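Local atomic coordinates of putative lipoprotein YerB (Bacillus subtilis, PDB entry 2PSB), a protein that is of unknown function but interacts with PcrA and, as a putative lipoprotein, is probably tethered to the cell membrane. Residues F232-S237 with I295-D300; K15-G20 with I70-M75; A85-V90 with G104-A109; A43-G48 with T218-G223. All blocks are in the same frame, centred on the assembly; numbering follows the deposited sequence.

The four contacts are spread through the chain. Contact 2 and contact 4 alternate along the sequence, their centres lie about 19 Å apart, and they touch where Phe71 CE2 packs at 3.0 Å on Gly48 O. Contact 3 comes between the two segments of contact 4, yet sits about 24 Å from it, centre to centre. Contact 1 opens after all the others have closed; its strand 293-298 pairs with strand 54-59, which in turn pairs with strand 65-71 of contact 2, about 23 Å away between centres. Contacts 2 and 3 fall within the N-terminal DUF3048 region, whereas contact 4 joins that region to the C-terminal one, so the two regions pack against each other.

Contact 1: F232-S237 with I295-D300; sequences FIVEAS and INIVPD
Phe232 to Glu235 run beside Ile295 to Val298 as neighbouring parallel beta strands, with axes approaching to 4.6 Å and inclined by 22°. The donors and acceptors follow the parallel-sheet pattern. Asn296 N donates to Phe232 O at 2.8 Å, and Asn296 O accepts from Val234 N at the same 2.8 Å. Val298 repeats this two residues on: its N reaches Val234 O at 2.7 Å, almost straight at 172°, and its O receives Ala236 N at a longer 3.1 Å. Val234, Asn296 and Val298 therefore each spend both backbone N and O on this seam. Ile233 and Glu235 bond through their backbones to Leu258 and Lys256 on strand 255-261, and Ile295 to Val55 on strand 54-59, so each of the two strands also has a partner on its other side.

The carboxylates of Glu235 and Asp300 find donors just beyond the segment 295-300. Glu235 holds CG anti to its backbone N (chi1 -175°), which sends the chain out toward Asp300; its OE2 accepts from Leu301 N, while Asp300 OD2 accepts from Asp302 N. Glu235 OE2 and Asp300 OD2 are 3.5 Å apart, and the backbone N-H groups probably offset part of the repulsion. With an alanine here the carboxylate is gone, which would probably leave Leu301 N without its acceptor and the turn after the strand less firmly held.

On the face bearing Phe232, Val234, Ile295 and Ile297 the contacts are apolar. Ile295 CD1 lies 3.9 Å from Phe232 CD2, and Val234 CG2 stands 3.4 Å above the centre of the Phe232 ring.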
loop_
_atom_site.group_PDB
_atom_site.type_symbol
_atom_site.label_atom_id
_atom_site.label_comp_id
_atom_site.label_asym_id
_atom_site.label_seq_id
_atom_site.Cartn_x
_atom_site.Cartn_y
_atom_site.Cartn_z
ATOM N N PHE A 232 2.208 10.639 -0.052
ATOM C CA PHE A 232 1.097 11.130 0.728
ATOM C C PHE A 232 1.211 10.661 2.176
ATOM O O PHE A 232 0.929 9.495 2.484
ATOM C CB PHE A 232 -0.194 10.621 0.088
ATOM C CG PHE A 232 -1.445 11.177 0.698
ATOM C CD1 PHE A 232 -1.416 12.341 1.468
ATOM C CD2 PHE A 232 -2.672 10.561 0.461
ATOM C CE1 PHE A 232 -2.587 12.872 1.988
ATOM C CE2 PHE A 232 -3.849 11.091 0.979
ATOM C CZ PHE A 232 -3.803 12.252 1.744
ATOM N N ILE A 233 1.629 11.568 3.055
ATOM C CA ILE A 233 1.794 11.246 4.467
ATOM C C ILE A 233 0.503 11.594 5.177
ATOM O O ILE A 233 0.081 12.744 5.175
ATOM C CB ILE A 233 2.999 12.034 5.072
ATOM C CG1 ILE A 233 4.264 11.684 4.282
ATOM C CG2 ILE A 233 3.179 11.698 6.565
ATOM C CD1 ILE A 233 5.483 12.498 4.640
ATOM N N VAL A 234 -0.128 10.582 5.766
ATOM C CA VAL A 234 -1.398 10.756 6.457
ATOM C C VAL A 234 -1.316 10.552 7.972
ATOM O O VAL A 234 -0.759 9.563 8.441
ATOM C CB VAL A 234 -2.450 9.798 5.839
ATOM C CG1 VAL A 234 -3.707 9.746 6.682
ATOM C CG2 VAL A 234 -2.795 10.267 4.428
ATOM N N GLU A 235 -1.872 11.500 8.728
ATOM C CA GLU A 235 -1.871 11.421 10.189
ATOM C C GLU A 235 -3.197 10.884 10.681
ATOM O O GLU A 235 -4.223 11.542 10.568
ATOM C CB GLU A 235 -1.635 12.795 10.820
ATOM C CG GLU A 235 -1.496 12.738 12.343
ATOM C CD GLU A 235 -1.120 14.076 12.962
ATOM O OE1 GLU A 235 -1.974 14.992 12.998
ATOM O OE2 GLU A 235 0.040 14.218 13.408
ATOM N N ALA A 236 -3.163 9.689 11.251
ATOM C CA ALA A 236 -4.370 9.039 11.739
ATOM C C ALA A 236 -4.193 8.558 13.173
ATOM O O ALA A 236 -3.115 8.100 13.552
ATOM C CB ALA A 236 -4.713 7.865 10.831
ATOM N N SER A 237 -5.263 8.651 13.960
ATOM C CA SER A 237 -5.223 8.232 15.353
ATOM C C SER A 237 -5.041 6.736 15.511
ATOM O O SER A 237 -5.837 5.942 15.005
ATOM C CB SER A 237 -6.503 8.639 16.076
ATOM O OG SER A 237 -6.729 10.026 15.964
ATOM N N ILE A 295 1.547 5.948 0.001
ATOM C CA ILE A 295 0.896 6.563 1.150
ATOM C C ILE A 295 1.508 6.041 2.437
ATOM O O ILE A 295 1.603 4.824 2.656
ATOM C CB ILE A 295 -0.629 6.264 1.166
ATOM C CG1 ILE A 295 -1.266 6.757 -0.137
ATOM C CG2 ILE A 295 -1.287 6.935 2.380
ATOM C CD1 ILE A 295 -2.749 6.720 -0.150
ATOM N N ASN A 296 1.935 6.974 3.280
ATOM C CA ASN A 296 2.517 6.641 4.571
ATOM C C ASN A 296 1.625 7.104 5.694
ATOM O O ASN A 296 1.459 8.303 5.904
ATOM C CB ASN A 296 3.874 7.306 4.739
ATOM C CG ASN A 296 4.988 6.443 4.265
ATOM O OD1 ASN A 296 5.432 5.543 4.977
ATOM N ND2 ASN A 296 5.447 6.690 3.056
ATOM N N ILE A 297 1.036 6.162 6.413
ATOM C CA ILE A 297 0.190 6.535 7.525
ATOM C C ILE A 297 1.057 6.604 8.785
ATOM O O ILE A 297 1.826 5.682 9.090
ATOM C CB ILE A 297 -0.957 5.526 7.696
ATOM C CG1 ILE A 297 -1.960 5.714 6.550
ATOM C CG2 ILE A 297 -1.637 5.711 9.070
ATOM C CD1 ILE A 297 -2.879 4.514 6.317
ATOM N N VAL A 298 0.945 7.719 9.496
ATOM C CA VAL A 298 1.716 7.929 10.719
ATOM C C VAL A 298 0.811 8.382 11.858
ATOM O O VAL A 298 -0.205 9.028 11.626
ATOM C CB VAL A 298 2.801 9.032 10.514
ATOM C CG1 VAL A 298 3.640 8.717 9.289
ATOM C CG2 VAL A 298 2.139 10.400 10.375
ATOM N N PRO A 299 1.158 8.029 13.104
ATOM C CA PRO A 299 0.330 8.455 14.239
ATOM C C PRO A 299 0.643 9.895 14.669
ATOM O O PRO A 299 -0.063 10.468 15.487
ATOM C CB PRO A 299 0.656 7.424 15.319
ATOM C CG PRO A 299 2.059 7.022 14.992
ATOM C CD PRO A 299 2.059 6.932 13.488
ATOM N N ASP A 300 1.698 10.476 14.101
ATOM C CA ASP A 300 2.091 11.847 14.417
ATOM C C ASP A 300 2.819 12.481 13.238
ATOM O O ASP A 300 3.921 12.073 12.874
ATOM C CB ASP A 300 2.995 11.875 15.654
ATOM C CG ASP A 300 3.372 13.290 16.077
ATOM O OD1 ASP A 300 4.106 13.426 17.072
ATOM O OD2 ASP A 300 2.946 14.264 15.424
#

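Contact 2: K15-G20 with I70-M75; sequences KAPLTG and IFQSQM
Ala16 begins the contact by setting its CB 3.7 Å from Ser73 CB, methyl against methylene, where the irregular N-terminal loop passes the end of a beta strand. Pro17 follows with its ring crossing the Gln72 side chain at about a right angle; its CD comes within 3.2 Å of Gln72 OE1. That oxygen is oriented by the Gln72 torsions: CG is anti to the backbone N (chi1 -168°) and the chain then bends at chi2 (-68°). The other end of the amide is fixed too, since Gln72 NE2 donates to Val27 O.

At Leu18 the backbone joins in through one water, which accepts from Leu18 N at 3.0 Å and donates to Gln72 OE1 at 2.6 Å. The side chain of Leu18 works separately, its CD1 branch lying 3.8 Å from Ile70 CG2 and 3.9 Å from Gln72 CB. Thr19 adds a looser touch, CG2 to Ser73 CB at 4.3 Å. Gly20 N bonds to Ala16 O at 2.8 Å, an i+4 to i bond that closes the turn while Ala16, Leu18 and Thr19 direct their CB atoms to the strand end.

Ser73 OG is bonded to Asp53 OD1, just ahead of strand 54-59. Strand 65-71 pairs antiparallel with strands 33-37 and 54-59; Ile70 touches Ala34 and Ile56 on them, and Leu18 packs on Ile54 as well as on the loop residues Phe96 and Leu168.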
loop_
_atom_site.group_PDB
_atom_site.type_symbol
_atom_site.label_atom_id
_atom_site.label_comp_id
_atom_site.label_asym_id
_atom_site.label_seq_id
_atom_site.Cartn_x
_atom_site.Cartn_y
_atom_site.Cartn_z
ATOM N N LYS A 15 -7.420 6.005 -19.880
ATOM C CA LYS A 15 -6.472 6.065 -18.770
ATOM C C LYS A 15 -6.776 5.046 -17.671
ATOM O O LYS A 15 -7.900 4.567 -17.554
ATOM C CB LYS A 15 -6.474 7.467 -18.148
ATOM C CG LYS A 15 -6.045 8.587 -19.081
ATOM C CD LYS A 15 -6.204 9.939 -18.396
ATOM C CE LYS A 15 -5.853 11.085 -19.326
ATOM N NZ LYS A 15 -4.437 11.028 -19.766
ATOM N N ALA A 16 -5.765 4.716 -16.869
ATOM C CA ALA A 16 -5.949 3.770 -15.775
ATOM C C ALA A 16 -6.495 4.534 -14.567
ATOM O O ALA A 16 -6.037 5.634 -14.253
ATOM C CB ALA A 16 -4.633 3.098 -15.432
ATOM N N PRO A 17 -7.490 3.954 -13.879
ATOM C CA PRO A 17 -8.157 4.524 -12.703
ATOM C C PRO A 17 -7.233 4.946 -11.563
ATOM O O PRO A 17 -7.356 6.034 -11.013
ATOM C CB PRO A 17 -9.093 3.399 -12.246
ATOM C CG PRO A 17 -9.234 2.520 -13.447
ATOM C CD PRO A 17 -7.891 2.553 -14.070
ATOM N N LEU A 18 -6.305 4.068 -11.214
ATOM C CA LEU A 18 -5.420 4.325 -10.093
ATOM C C LEU A 18 -4.073 4.955 -10.399
ATOM O O LEU A 18 -3.290 5.215 -9.484
ATOM C CB LEU A 18 -5.241 3.021 -9.316
ATOM C CG LEU A 18 -6.593 2.369 -8.971
ATOM C CD1 LEU A 18 -6.379 1.233 -7.990
ATOM C CD2 LEU A 18 -7.553 3.416 -8.378
ATOM N N THR A 19 -3.813 5.236 -11.670
ATOM C CA THR A 19 -2.544 5.838 -12.047
ATOM C C THR A 19 -2.713 7.086 -12.912
ATOM O O THR A 19 -1.866 7.984 -12.902
ATOM C CB THR A 19 -1.675 4.831 -12.798
ATOM O OG1 THR A 19 -0.333 5.316 -12.858
ATOM C CG2 THR A 19 -2.193 4.648 -14.206
ATOM N N GLY A 20 -3.805 7.136 -13.668
ATOM C CA GLY A 20 -4.040 8.286 -14.520
ATOM C C GLY A 20 -3.266 8.220 -15.823
ATOM O O GLY A 20 -3.357 9.128 -16.649
ATOM N N ILE A 70 -1.691 -2.165 -3.916
ATOM C CA ILE A 70 -2.864 -2.251 -4.763
ATOM C C ILE A 70 -2.481 -2.214 -6.233
ATOM O O ILE A 70 -1.933 -1.222 -6.725
ATOM C CB ILE A 70 -3.837 -1.093 -4.427
ATOM C CG1 ILE A 70 -4.155 -1.132 -2.926
ATOM C CG2 ILE A 70 -5.100 -1.176 -5.286
ATOM C CD1 ILE A 70 -5.207 -0.136 -2.502
ATOM N N PHE A 71 -2.767 -3.326 -6.914
ATOM C CA PHE A 71 -2.484 -3.500 -8.337
ATOM C C PHE A 71 -3.773 -3.397 -9.141
ATOM O O PHE A 71 -4.827 -3.871 -8.709
ATOM C CB PHE A 71 -1.870 -4.874 -8.615
ATOM C CG PHE A 71 -0.683 -5.206 -7.763
ATOM C CD1 PHE A 71 -0.853 -5.663 -6.460
ATOM C CD2 PHE A 71 0.604 -5.072 -8.267
ATOM C CE1 PHE A 71 0.239 -5.989 -5.680
ATOM C CE2 PHE A 71 1.704 -5.396 -7.499
ATOM C CZ PHE A 71 1.528 -5.852 -6.204
ATOM N N GLN A 72 -3.678 -2.782 -10.314
ATOM C CA GLN A 72 -4.822 -2.627 -11.204
ATOM C C GLN A 72 -4.332 -2.428 -12.631
ATOM O O GLN A 72 -4.679 -3.208 -13.513
ATOM C CB GLN A 72 -5.680 -1.439 -10.772
ATOM C CG GLN A 72 -7.048 -1.352 -11.436
ATOM C CD GLN A 72 -6.984 -1.053 -12.927
ATOM O OE1 GLN A 72 -6.260 -0.157 -13.366
ATOM N NE2 GLN A 72 -7.763 -1.786 -13.711
ATOM N N SER A 73 -3.514 -1.398 -12.857
ATOM C CA SER A 73 -3.001 -1.114 -14.205
ATOM C C SER A 73 -1.877 -2.054 -14.598
ATOM O O SER A 73 -1.529 -2.159 -15.774
ATOM C CB SER A 73 -2.466 0.312 -14.303
ATOM O OG SER A 73 -1.131 0.351 -13.829
ATOM N N GLN A 74 -1.285 -2.701 -13.603
ATOM C CA GLN A 74 -0.185 -3.631 -13.831
ATOM C C GLN A 74 -0.277 -4.770 -12.843
ATOM O O GLN A 74 -0.269 -4.551 -11.632
ATOM C CB GLN A 74 1.174 -2.954 -13.640
ATOM C CG GLN A 74 1.568 -1.957 -14.704
ATOM C CD GLN A 74 3.008 -1.513 -14.539
ATOM O OE1 GLN A 74 3.405 -1.033 -13.476
ATOM N NE2 GLN A 74 3.802 -1.677 -15.590
HETATM N N MSE A 75 -0.359 -5.990 -13.359
HETATM C CA MSE A 75 -0.440 -7.159 -12.501
HETATM C C MSE A 75 0.957 -7.731 -12.346
HETATM O O MSE A 75 1.728 -7.765 -13.301
HETATM C CB MSE A 75 -1.382 -8.203 -13.105
HETATM C CG MSE A 75 -2.850 -7.831 -13.034
HETATM SE SE MSE A 75 -3.469 -7.479 -11.226
HETATM C CE MSE A 75 -4.518 -5.899 -11.550
HETATM O O HOH W 1 -4.848 1.784 -12.418
#

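Contact 3: A85-V90 with G104-A109; sequences AREYFV and GWSPGA
Ala85 and Trp105 are bridged backbone to backbone just ahead of two helix N-termini, with Arg86 and Ser106 in the N-cap positions of helices 87-94 and 107-114. Two hydrogen bonds make the bridge. Ala85 N donates to Gly104 O at 3.1 Å, approaching from above the carbonyl plane, 47° out of it, whereas Ser106 N lies nearly in line with the C=O of Ala85, 3.2 Å from Ala85 O, though the bond is bent at the hydrogen.

The polar side-chain contact centres on Glu87. Its CG is anti to the carbonyl carbon (chi1 -78°), and a bend at chi2 (107°) turns the carboxylate onto the first turn of helix 107-114. There OE1 lies 3.2 Å from Ser106 OG, and OE2 presses to 3.0 Å from Gly108 CA, at a place where a side chain on Gly108 would collide with it. A negative group at this helix start probably interacts favourably with the helix dipole. A lysine in its place has no carboxylate to set beside Ser106 OG and Gly108, and the start of helix 107-114 would probably be left without this nearby negative charge.

Among the apolar contacts, Ala85 CB is 4.2 Å from Trp105 CB and 4.5 Å from Ala109 CB; Ala85 also packs on Phe100 and His102 of strand 99-102, and Val90 on Leu113 of the second helix.

Arg86 bends back toward the partner segment, and its NE, buried here without a polar partner in the model, lies 3.5 Å from Ser106 CB.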
loop_
_atom_site.group_PDB
_atom_site.type_symbol
_atom_site.label_atom_id
_atom_site.label_comp_id
_atom_site.label_asym_id
_atom_site.label_seq_id
_atom_site.Cartn_x
_atom_site.Cartn_y
_atom_site.Cartn_z
ATOM N N ALA A 85 -3.348 -9.882 7.886
ATOM C CA ALA A 85 -4.268 -8.790 7.611
ATOM C C ALA A 85 -4.656 -8.055 8.890
ATOM O O ALA A 85 -4.713 -8.650 9.967
ATOM C CB ALA A 85 -5.518 -9.328 6.926
ATOM N N ARG A 86 -4.917 -6.757 8.754
ATOM C CA ARG A 86 -5.320 -5.907 9.868
ATOM C C ARG A 86 -6.577 -5.182 9.435
ATOM O O ARG A 86 -6.794 -4.997 8.242
ATOM C CB ARG A 86 -4.206 -4.907 10.208
ATOM C CG ARG A 86 -2.988 -5.547 10.851
ATOM C CD ARG A 86 -3.353 -6.147 12.201
ATOM N NE ARG A 86 -2.746 -7.462 12.398
ATOM C CZ ARG A 86 -1.454 -7.665 12.630
ATOM N NH1 ARG A 86 -0.620 -6.635 12.698
ATOM N NH2 ARG A 86 -0.998 -8.897 12.781
ATOM N N GLU A 87 -7.412 -4.789 10.393
ATOM C CA GLU A 87 -8.644 -4.092 10.075
ATOM C C GLU A 87 -8.436 -2.925 9.128
ATOM O O GLU A 87 -9.070 -2.872 8.073
ATOM C CB GLU A 87 -9.338 -3.591 11.347
ATOM C CG GLU A 87 -10.093 -4.668 12.095
ATOM C CD GLU A 87 -9.410 -5.088 13.378
ATOM O OE1 GLU A 87 -8.187 -5.359 13.349
ATOM O OE2 GLU A 87 -10.107 -5.161 14.414
ATOM N N TYR A 88 -7.555 -1.996 9.495
ATOM C CA TYR A 88 -7.303 -0.843 8.646
ATOM C C TYR A 88 -6.930 -1.220 7.212
ATOM O O TYR A 88 -7.211 -0.465 6.288
ATOM C CB TYR A 88 -6.241 0.095 9.252
ATOM C CG TYR A 88 -5.120 -0.570 10.014
ATOM C CD1 TYR A 88 -5.263 -0.887 11.371
ATOM C CD2 TYR A 88 -3.906 -0.845 9.399
ATOM C CE1 TYR A 88 -4.218 -1.450 12.091
ATOM C CE2 TYR A 88 -2.853 -1.414 10.112
ATOM C CZ TYR A 88 -3.017 -1.710 11.461
ATOM O OH TYR A 88 -1.978 -2.249 12.191
ATOM N N PHE A 89 -6.309 -2.379 7.015
ATOM C CA PHE A 89 -5.965 -2.799 5.657
ATOM C C PHE A 89 -7.207 -3.277 4.893
ATOM O O PHE A 89 -7.345 -3.044 3.691
ATOM C CB PHE A 89 -4.894 -3.901 5.681
ATOM C CG PHE A 89 -3.514 -3.389 5.989
ATOM C CD1 PHE A 89 -2.969 -2.344 5.245
ATOM C CD2 PHE A 89 -2.755 -3.945 7.019
ATOM C CE1 PHE A 89 -1.689 -1.855 5.519
ATOM C CE2 PHE A 89 -1.478 -3.470 7.304
ATOM C CZ PHE A 89 -0.942 -2.419 6.548
ATOM N N VAL A 90 -8.117 -3.944 5.589
ATOM C CA VAL A 90 -9.341 -4.409 4.947
ATOM C C VAL A 90 -10.092 -3.175 4.470
ATOM O O VAL A 90 -10.570 -3.116 3.339
ATOM C CB VAL A 90 -10.240 -5.193 5.929
ATOM C CG1 VAL A 90 -11.562 -5.533 5.258
ATOM C CG2 VAL A 90 -9.540 -6.457 6.383
ATOM N N GLY A 104 -2.991 -14.914 7.191
ATOM C CA GLY A 104 -3.148 -14.819 8.627
ATOM C C GLY A 104 -3.930 -13.551 8.883
ATOM O O GLY A 104 -4.250 -12.818 7.943
ATOM N N TRP A 105 -4.233 -13.278 10.143
ATOM C CA TRP A 105 -4.992 -12.085 10.490
ATOM C C TRP A 105 -5.108 -11.860 11.993
ATOM O O TRP A 105 -4.787 -12.734 12.799
ATOM C CB TRP A 105 -6.405 -12.161 9.891
ATOM C CG TRP A 105 -7.091 -13.500 10.046
ATOM C CD1 TRP A 105 -6.892 -14.423 11.035
ATOM C CD2 TRP A 105 -8.110 -14.045 9.193
ATOM N NE1 TRP A 105 -7.719 -15.510 10.849
ATOM C CE2 TRP A 105 -8.475 -15.305 9.725
ATOM C CE3 TRP A 105 -8.744 -13.595 8.026
ATOM C CZ2 TRP A 105 -9.452 -16.112 9.136
ATOM C CZ3 TRP A 105 -9.720 -14.402 7.438
ATOM C CH2 TRP A 105 -10.059 -15.648 7.994
ATOM N N SER A 106 -5.562 -10.670 12.360
ATOM C CA SER A 106 -5.764 -10.343 13.758
ATOM C C SER A 106 -7.212 -10.735 14.053
ATOM O O SER A 106 -8.004 -10.940 13.136
ATOM C CB SER A 106 -5.569 -8.842 13.998
ATOM O OG SER A 106 -6.515 -8.079 13.273
ATOM N N PRO A 107 -7.570 -10.863 15.336
ATOM C CA PRO A 107 -8.940 -11.232 15.693
ATOM C C PRO A 107 -9.980 -10.360 14.989
ATOM O O PRO A 107 -10.910 -10.868 14.351
ATOM C CB PRO A 107 -8.951 -11.049 17.205
ATOM C CG PRO A 107 -7.570 -11.502 17.580
ATOM C CD PRO A 107 -6.713 -10.810 16.533
ATOM N N GLY A 108 -9.808 -9.046 15.110
ATOM C CA GLY A 108 -10.728 -8.115 14.486
ATOM C C GLY A 108 -10.865 -8.376 13.002
ATOM O O GLY A 108 -11.975 -8.491 12.488
ATOM N N ALA A 109 -9.731 -8.474 12.314
ATOM C CA ALA A 109 -9.716 -8.723 10.877
ATOM C C ALA A 109 -10.447 -10.007 10.500
ATOM O O ALA A 109 -11.111 -10.068 9.472
ATOM C CB ALA A 109 -8.284 -8.786 10.377
#

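Contact 4: A43-G48 with T218-G223; sequences ARPQSG and TDRETG
Thr218 meets Pro45 closely, its CG2 methyl only 3.4 Å from Pro45 CB, a pair tighter than usual van der Waals contact. Its carbonyl oxygen is linked through a water that donates to both to OE1 of Gln46, whose NE2 donates to Asn38 O.

Asp219 does the bridging next. Its OD1 accepts from Gly48 N at 2.9 Å and from Glu221 N at 3.0 Å, the two donors arriving from opposite faces of the carboxylate plane. The second of these bonds makes an Asx turn; the first ties that turn to the other loop. OD2 takes a bond from Ser50 OG, so both carboxylate oxygens are engaged.

Arg220 N donates to Gln46 O at 2.9 Å. Its side chain leaves with CG anti to the backbone N (chi1 178°) and bends at chi3 (-58°), which lays one face of the guanidinium over the Pro45 ring, CG standing 4.1 Å off the plane. In that plane, at the edge, are two waters: one accepts from NE at 2.7 Å and donates to Pro45 O and Ser47 OG, the other accepts from NH2 at 2.6 Å.

Glu221 completes the set: OE2 accepts from Ser47 OG at 2.6 Å, on its anti side and 21° out of plane. It also has a weak bond from Thr78 OG1, a known phosphorylation site unmodified here.

The turn continues from strand 215-219, which lies between strands 207-212 and 224-225 in an antiparallel sheet. Facing it, the loop between strands 33-37 and 54-59 bonds to Gly80 through the Ser47 backbone, and Arg44 forms a salt bridge with Asp213, just before strand 215-219.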
loop_
_atom_site.group_PDB
_atom_site.type_symbol
_atom_site.label_atom_id
_atom_site.label_comp_id
_atom_site.label_asym_id
_atom_site.label_seq_id
_atom_site.Cartn_x
_atom_site.Cartn_y
_atom_site.Cartn_z
ATOM N N ALA A 43 12.049 -9.438 5.117
ATOM C CA ALA A 43 11.209 -9.643 3.940
ATOM C C ALA A 43 11.644 -8.800 2.739
ATOM O O ALA A 43 11.085 -8.923 1.648
ATOM C CB ALA A 43 9.753 -9.329 4.285
ATOM N N ARG A 44 12.649 -7.955 2.944
ATOM C CA ARG A 44 13.144 -7.057 1.898
ATOM C C ARG A 44 14.313 -7.662 1.149
ATOM O O ARG A 44 15.160 -8.313 1.744
ATOM C CB ARG A 44 13.569 -5.740 2.540
ATOM C CG ARG A 44 12.549 -5.196 3.529
ATOM C CD ARG A 44 13.130 -4.057 4.353
ATOM N NE ARG A 44 12.200 -3.637 5.391
ATOM C CZ ARG A 44 12.513 -2.861 6.419
ATOM N NH1 ARG A 44 13.752 -2.404 6.563
ATOM N NH2 ARG A 44 11.583 -2.540 7.304
ATOM N N PRO A 45 14.363 -7.473 -0.179
ATOM C CA PRO A 45 13.379 -6.731 -0.974
ATOM C C PRO A 45 12.174 -7.620 -1.298
ATOM O O PRO A 45 12.319 -8.825 -1.439
ATOM C CB PRO A 45 14.173 -6.357 -2.222
ATOM C CG PRO A 45 14.997 -7.583 -2.435
ATOM C CD PRO A 45 15.480 -7.923 -1.035
ATOM N N GLN A 46 10.997 -7.015 -1.414
ATOM C CA GLN A 46 9.786 -7.750 -1.720
ATOM C C GLN A 46 9.657 -7.946 -3.225
ATOM O O GLN A 46 10.475 -7.431 -4.000
ATOM C CB GLN A 46 8.572 -6.993 -1.180
ATOM C CG GLN A 46 8.591 -6.790 0.345
ATOM C CD GLN A 46 9.243 -5.476 0.773
ATOM O OE1 GLN A 46 10.137 -4.954 0.096
ATOM N NE2 GLN A 46 8.807 -4.947 1.911
ATOM N N SER A 47 8.633 -8.690 -3.640
ATOM C CA SER A 47 8.381 -8.943 -5.055
ATOM C C SER A 47 7.094 -8.269 -5.545
ATOM O O SER A 47 6.057 -8.331 -4.869
ATOM C CB SER A 47 8.275 -10.447 -5.314
ATOM O OG SER A 47 9.514 -11.100 -5.075
ATOM N N GLY A 48 7.181 -7.617 -6.707
ATOM C CA GLY A 48 6.025 -6.971 -7.313
ATOM C C GLY A 48 5.637 -5.544 -6.949
ATOM O O GLY A 48 4.679 -5.021 -7.513
ATOM N N THR A 218 13.991 -1.641 -3.523
ATOM C CA THR A 218 13.998 -2.263 -4.833
ATOM C C THR A 218 12.968 -3.399 -4.915
ATOM O O THR A 218 12.394 -3.811 -3.903
ATOM C CB THR A 218 15.390 -2.842 -5.120
ATOM O OG1 THR A 218 15.475 -3.224 -6.492
ATOM C CG2 THR A 218 15.643 -4.050 -4.263
ATOM N N ASP A 219 12.742 -3.891 -6.128
ATOM C CA ASP A 219 11.809 -4.989 -6.360
ATOM C C ASP A 219 12.661 -6.205 -6.715
ATOM O O ASP A 219 13.266 -6.255 -7.791
ATOM C CB ASP A 219 10.867 -4.655 -7.525
ATOM C CG ASP A 219 9.758 -5.695 -7.716
ATOM O OD1 ASP A 219 9.918 -6.854 -7.275
ATOM O OD2 ASP A 219 8.728 -5.346 -8.327
ATOM N N ARG A 220 12.718 -7.180 -5.813
ATOM C CA ARG A 220 13.512 -8.370 -6.069
ATOM C C ARG A 220 13.304 -8.895 -7.488
ATOM O O ARG A 220 14.232 -9.404 -8.105
ATOM C CB ARG A 220 13.175 -9.492 -5.080
ATOM C CG ARG A 220 13.957 -10.783 -5.360
ATOM C CD ARG A 220 13.442 -11.967 -4.540
ATOM N NE ARG A 220 13.491 -11.727 -3.100
ATOM C CZ ARG A 220 14.598 -11.765 -2.364
ATOM N NH1 ARG A 220 15.769 -12.041 -2.932
ATOM N NH2 ARG A 220 14.530 -11.523 -1.054
ATOM N N GLU A 221 12.087 -8.754 -8.005
ATOM C CA GLU A 221 11.762 -9.252 -9.338
ATOM C C GLU A 221 12.450 -8.536 -10.504
ATOM O O GLU A 221 12.660 -9.135 -11.562
ATOM C CB GLU A 221 10.244 -9.249 -9.531
ATOM C CG GLU A 221 9.507 -10.135 -8.525
ATOM C CD GLU A 221 10.084 -11.562 -8.427
ATOM O OE1 GLU A 221 10.164 -12.257 -9.460
ATOM O OE2 GLU A 221 10.457 -11.986 -7.306
ATOM N N THR A 222 12.808 -7.267 -10.313
ATOM C CA THR A 222 13.488 -6.503 -11.352
ATOM C C THR A 222 14.913 -6.134 -10.945
ATOM O O THR A 222 15.749 -5.816 -11.793
ATOM C CB THR A 222 12.770 -5.182 -11.652
ATOM O OG1 THR A 222 12.699 -4.392 -10.454
ATOM C CG2 THR A 222 11.383 -5.439 -12.189
ATOM N N GLY A 223 15.188 -6.176 -9.646
ATOM C CA GLY A 223 16.502 -5.786 -9.174
ATOM C C GLY A 223 16.639 -4.283 -9.368
ATOM O O GLY A 223 17.713 -3.719 -9.173
HETATM O O HOH W 2 12.734 -11.380 0.807
HETATM O O HOH W 3 11.015 -11.029 -2.409
HETATM O O HOH W 4 9.947 -3.833 -2.544
#